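Local coordinates for chromosome segregation protein smc (Pyrococcus furiosus, PDB 3KTA), which probably serves in chromosome condensation and partitioning, its N- and C-terminal ends joining into an ABC-type ATPase head that binds and hydrolyses ATP, at residues 101-104 with 105-108; 111-114 with 115-118. All blocks are in the same frame, centred on the assembly; numbering follows the deposited sequence.

Contact 1 (101-104 with 105-108)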
ATOM      1  N   ASP B 101      -7.032 -13.736  14.433  1.00 16.60           N
ATOM      2  CA  ASP B 101      -8.032 -13.877  13.374  1.00 15.97           C
ATOM      3  C   ASP B 101      -9.223 -12.929  13.519  1.00 15.46           C
ATOM      4  O   ASP B 101      -9.737 -12.423  12.524  1.00 15.68           O
ATOM      5  CB  ASP B 101      -8.543 -15.316  13.290  1.00 16.25           C
ATOM      6  CG  ASP B 101      -7.589 -16.248  12.556  0.80 21.57           C
ATOM      7  OD1 ASP B 101      -6.485 -15.824  12.143  1.00 19.35           O
ATOM      8  OD2 ASP B 101      -7.963 -17.430  12.387  0.87 21.42           O
ATOM      9  N   ALA B 102      -9.676 -12.695  14.750  1.00 14.78           N
ATOM     10  CA  ALA B 102     -10.836 -11.852  14.969  1.00 16.45           C
ATOM     11  C   ALA B 102     -10.582 -10.456  14.428  1.00 14.83           C
ATOM     12  O   ALA B 102     -11.424  -9.871  13.764  1.00 15.19           O
ATOM     13  CB  ALA B 102     -11.174 -11.774  16.451  1.00 18.88           C
ATOM     14  N   ASN B 103      -9.403  -9.933  14.730  1.00 15.70           N
ATOM     15  CA  ASN B 103      -9.039  -8.605  14.267  1.00 13.77           C
ATOM     16  C   ASN B 103      -8.740  -8.530  12.774  1.00 13.58           C
ATOM     17  O   ASN B 103      -9.129  -7.560  12.104  1.00 13.84           O
ATOM     18  CB  ASN B 103      -7.864  -8.083  15.087  1.00 14.70           C
ATOM     19  CG  ASN B 103      -8.298  -7.601  16.455  1.00 18.09           C
ATOM     20  OD1 ASN B 103      -9.123  -6.700  16.563  1.00 19.67           O
ATOM     21  ND2 ASN B 103      -7.757  -8.213  17.505  1.00 24.26           N
ATOM     22  N   VAL B 104      -8.043  -9.529  12.252  1.00 13.90           N
ATOM     23  CA  VAL B 104      -7.812  -9.572  10.802  1.00 14.08           C
ATOM     24  C   VAL B 104      -9.140  -9.590  10.025  1.00 13.18           C
ATOM     25  O   VAL B 104      -9.282  -8.888   9.026  1.00 12.47           O
ATOM     26  CB  VAL B 104      -6.927 -10.771  10.387  1.00 14.90           C
ATOM     27  CG1 VAL B 104      -6.821 -10.861   8.874  1.00 13.59           C
ATOM     28  CG2 VAL B 104      -5.534 -10.643  11.007  1.00 16.27           C
ATOM     29  N   LYS B 105     -10.124 -10.366  10.487  1.00 13.97           N
ATOM     30  CA  LYS B 105     -11.418 -10.383   9.806  1.00 13.59           C
ATOM     31  C   LYS B 105     -12.051  -8.995   9.753  1.00 12.05           C
ATOM     32  O   LYS B 105     -12.627  -8.612   8.730  1.00 14.33           O
ATOM     33  CB  LYS B 105     -12.385 -11.377  10.474  1.00 15.12           C
ATOM     34  CG  LYS B 105     -13.761 -11.526   9.793  1.00 17.95           C
ATOM     35  CD  LYS B 105     -13.621 -11.865   8.311  1.00 18.58           C
ATOM     36  CE  LYS B 105     -14.941 -12.376   7.702  1.00 20.98           C
ATOM     37  NZ  LYS B 105     -16.109 -11.514   7.985  1.00 18.59           N
ATOM     38  N   ARG B 106     -11.954  -8.248  10.851  1.00 13.14           N
ATOM     39  CA  ARG B 106     -12.562  -6.923  10.887  1.00 13.28           C
ATOM     40  C   ARG B 106     -11.837  -6.000   9.911  1.00 13.97           C
ATOM     41  O   ARG B 106     -12.466  -5.184   9.233  1.00 13.47           O
ATOM     42  CB  ARG B 106     -12.598  -6.350  12.304  1.00 16.11           C
ATOM     43  CG  ARG B 106     -13.637  -7.092  13.164  1.00 16.68           C
ATOM     44  CD  ARG B 106     -13.873  -6.415  14.497  1.00 18.78           C
ATOM     45  NE  ARG B 106     -12.784  -6.655  15.423  1.00 20.73           N
ATOM     46  CZ  ARG B 106     -12.751  -7.652  16.302  1.00 19.85           C
ATOM     47  NH1 ARG B 106     -13.758  -8.525  16.370  1.00 20.89           N
ATOM     48  NH2 ARG B 106     -11.705  -7.778  17.104  1.00 23.24           N
ATOM     49  N   VAL B 107     -10.521  -6.156   9.831  1.00 11.89           N
ATOM     50  CA  VAL B 107      -9.759  -5.378   8.843  1.00 11.65           C
ATOM     51  C   VAL B 107     -10.162  -5.756   7.411  1.00 12.85           C
ATOM     52  O   VAL B 107     -10.376  -4.878   6.557  1.00 12.00           O
ATOM     53  CB  VAL B 107      -8.245  -5.519   9.068  1.00 11.22           C
ATOM     54  CG1 VAL B 107      -7.446  -4.885   7.913  1.00 11.20           C
ATOM     55  CG2 VAL B 107      -7.885  -4.861  10.373  1.00 14.34           C
ATOM     56  N   ALA B 108     -10.281  -7.057   7.149  1.00 11.48           N
ATOM     57  CA  ALA B 108     -10.682  -7.544   5.841  1.00 11.53           C
ATOM     58  C   ALA B 108     -12.078  -7.042   5.449  1.00 14.50           C
ATOM     59  O   ALA B 108     -12.319  -6.680   4.292  1.00 12.17           O
ATOM     60  CB  ALA B 108     -10.629  -9.074   5.812  1.00 12.73           C
TER
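From D101 to A108 the backbone runs as regular alpha-helix, K105 N bonding to D101 O at 2.9 Å, V107 N to N103 O at 3.0 Å and A108 N to V104 O at 2.8 Å, while the bond from R106 N to A102 O is weak and stretched to 3.4 Å. The side chains that carry the contact are N103 and R106, one turn apart. The arginine chain bends at its third torsion (chi3 -76°), which folds the guanidinium back toward the start of the helix. R106 NH2 donates to N103 OD1 at 2.8 Å, descending on the amide from well above the carbonyl plane, with the two flat groups almost perpendicular (87°). A102 O lies over the centre of one face of the R106 guanidinium, 3.6 Å above its plane, and A102 CB approaches R106 NH2 to 4.1 Å. R106 NE is bonded to L27 O, so this group is gripped from two directions and its rotation is probably fixed. On the buried flank, V104 packs on V128 and M129 of helix 127-130, and V107 on L72 and L75 of helix 67-84. At the surface, D101 makes a salt bridge with R126 and K105 with D109. These are the first turns of the connecting helix in a beta-alpha-beta unit, strand 89-93, helix 101-114 and strand 119-123, within the C-terminal part of the P-loop ATPase head of SMC.

Contact 2 (111-114 with 115-118); sequences IKES and SKES
S115 bends its side chain back onto the last turn of helix 101-114, where S115 OG donates to K112 O over a short 2.6 Å. Its first torsion (chi1 71°) sets OG between the backbone N and the carbonyl carbon, directed at that oxygen. S115 N bonds to I111 O at 2.8 Å and more weakly to K112 O at 3.3 Å, so the same residue grips two successive carbonyls. An alanine here has no hydroxyl to give, so K112 O would probably be left with just the weak amide bond from this residue and the end of the turn held less firmly. Next to it, S114 O accepts from E117 N at 3.0 Å, above the carbonyl plane, and from S118 N at 3.2 Å, within that plane. The chain thus leaves the helix through a tight turn and enters strand 119-123, closing the helix-to-strand half of the beta-alpha-beta unit of the P-loop fold. The close packing lies on the inner side: I111 and S114 rest on F79 and F120, S114 OG bonds back to L110 O, and S118 OG bonds to A87 O and Q82 NE2. I111 also packs on F28, and S115 on G27, of the other SMC chain in the assembly. The solvent side is looser, and charged. K116 extends beyond CG, its aliphatic part running past E113 O, and crosses E113 at a slant. K116 NZ meets E113 OE1 at 3.1 Å on the syn side, 30° out of the carboxylate plane, and E113 OE2 only weakly at 3.4 Å. This salt bridge spans exposed residues, whereas K112 turns elsewhere, its NZ bonding to N132 O and bridging to D134.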
ATOM      1  N   ILE B 111     -11.651  -3.467   4.414  1.00 13.37           N
ATOM      2  CA  ILE B 111     -11.100  -3.444   3.055  1.00 11.94           C
ATOM      3  C   ILE B 111     -12.179  -3.717   2.004  1.00 14.23           C
ATOM      4  O   ILE B 111     -12.294  -2.972   1.029  1.00 15.28           O
ATOM      5  CB  ILE B 111      -9.907  -4.420   2.889  1.00 11.64           C
ATOM      6  CG1 ILE B 111      -8.661  -3.869   3.590  1.00 14.23           C
ATOM      7  CG2 ILE B 111      -9.608  -4.679   1.401  1.00 13.91           C
ATOM      8  CD1 ILE B 111      -7.595  -4.944   3.916  1.00 14.21           C
ATOM      9  N   LYS B 112     -12.995  -4.751   2.225  1.00 15.19           N
ATOM     10  CA  LYS B 112     -14.064  -5.089   1.288  1.00 16.93           C
ATOM     11  C   LYS B 112     -15.015  -3.906   1.070  1.00 15.46           C
ATOM     12  O   LYS B 112     -15.324  -3.548  -0.071  1.00 17.40           O
ATOM     13  CB  LYS B 112     -14.849  -6.305   1.791  1.00 20.61           C
ATOM     14  CG  LYS B 112     -15.852  -6.847   0.784  1.00 24.02           C
ATOM     15  CD  LYS B 112     -15.132  -7.599  -0.309  1.00 27.84           C
ATOM     16  CE  LYS B 112     -16.094  -8.436  -1.119  1.00 31.63           C
ATOM     17  NZ  LYS B 112     -15.422  -8.985  -2.306  1.00 27.15           N
ATOM     18  N   GLU B 113     -15.459  -3.280   2.154  1.00 15.23           N
ATOM     19  CA  GLU B 113     -16.346  -2.118   2.051  1.00 16.44           C
ATOM     20  C   GLU B 113     -15.656  -0.957   1.333  1.00 16.97           C
ATOM     21  O   GLU B 113     -16.234  -0.316   0.433  1.00 17.58           O
ATOM     22  CB  GLU B 113     -16.820  -1.678   3.430  1.00 18.65           C
ATOM     23  CG  GLU B 113     -17.725  -0.450   3.405  1.00 25.96           C
ATOM     24  CD  GLU B 113     -19.054  -0.702   2.726  0.91 26.42           C
ATOM     25  OE1 GLU B 113     -19.435  -1.879   2.559  0.59 28.24           O
ATOM     26  OE2 GLU B 113     -19.735   0.288   2.369  0.53 26.65           O
ATOM     27  N   SER B 114     -14.408  -0.707   1.708  1.00 13.48           N
ATOM     28  CA  SER B 114     -13.659   0.415   1.132  1.00 14.39           C
ATOM     29  C   SER B 114     -13.347   0.197  -0.340  1.00 15.57           C
ATOM     30  O   SER B 114     -13.126   1.164  -1.073  1.00 15.16           O
ATOM     31  CB  SER B 114     -12.352   0.650   1.902  1.00 15.46           C
ATOM     32  OG  SER B 114     -12.634   0.971   3.250  1.00 15.71           O
ATOM     33  N   SER B 115     -13.309  -1.063  -0.770  1.00 14.92           N
ATOM     34  CA  SER B 115     -12.956  -1.380  -2.155  1.00 14.21           C
ATOM     35  C   SER B 115     -14.030  -0.949  -3.150  1.00 15.46           C
ATOM     36  O   SER B 115     -13.822  -1.012  -4.352  1.00 15.13           O
ATOM     37  CB  SER B 115     -12.638  -2.873  -2.315  1.00 14.74           C
ATOM     38  OG  SER B 115     -13.820  -3.639  -2.190  1.00 17.32           O
ATOM     39  N   LYS B 116     -15.173  -0.494  -2.650  1.00 16.63           N
ATOM     40  CA  LYS B 116     -16.154   0.128  -3.533  1.00 17.09           C
ATOM     41  C   LYS B 116     -15.647   1.451  -4.114  1.00 18.10           C
ATOM     42  O   LYS B 116     -16.108   1.873  -5.176  1.00 20.79           O
ATOM     43  CB  LYS B 116     -17.480   0.353  -2.803  1.00 20.79           C
ATOM     44  CG  LYS B 116     -18.148  -0.930  -2.332  1.00 25.38           C
ATOM     45  CD  LYS B 116     -19.347  -0.626  -1.431  1.00 30.01           C
ATOM     46  CE  LYS B 116     -20.018  -1.904  -0.951  1.00 35.26           C
ATOM     47  NZ  LYS B 116     -21.173  -1.627  -0.051  1.00 39.72           N
ATOM     48  N   GLU B 117     -14.702   2.093  -3.421  1.00 16.10           N
ATOM     49  CA  GLU B 117     -14.233   3.439  -3.781  1.00 15.21           C
ATOM     50  C   GLU B 117     -12.738   3.522  -4.108  1.00 16.05           C
ATOM     51  O   GLU B 117     -12.303   4.476  -4.751  1.00 18.08           O
ATOM     52  CB  GLU B 117     -14.547   4.456  -2.670  1.00 16.27           C
ATOM     53  CG  GLU B 117     -16.009   4.521  -2.254  1.00 22.11           C
ATOM     54  CD  GLU B 117     -16.923   4.954  -3.385  0.93 27.29           C
ATOM     55  OE1 GLU B 117     -16.430   5.554  -4.358  0.78 25.46           O
ATOM     56  OE2 GLU B 117     -18.141   4.695  -3.297  0.60 29.37           O
ATOM     57  N   SER B 118     -11.958   2.541  -3.658  1.00 14.10           N
ATOM     58  CA  SER B 118     -10.530   2.483  -3.977  1.00 11.86           C
ATOM     59  C   SER B 118     -10.131   1.053  -4.318  1.00 10.74           C
ATOM     60  O   SER B 118     -10.767   0.102  -3.864  1.00 12.71           O
ATOM     61  CB  SER B 118      -9.676   2.942  -2.780  1.00 12.65           C
ATOM     62  OG  SER B 118      -9.955   4.279  -2.408  1.00 14.58           O
TER

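Following the chain from its N terminus, strand 89-93 leads through a loop into helix 101-114, whose opening turns hold contact 1; contact 2 comes later, at the end of the same helix and in the loop that enters strand 119-123. The two lie in series, neither nested nor crossing, with centres about 15 Å apart, linked along the helix and with no other touch between them. Both are local, and neither brings distant parts of the chain together by itself. Between them they cover the start and finish of one crossover helix: contact 1 faces helices 67-84 and 127-130, while contact 2 adjoins helix 67-84, strand 119-123 and the other SMC chain.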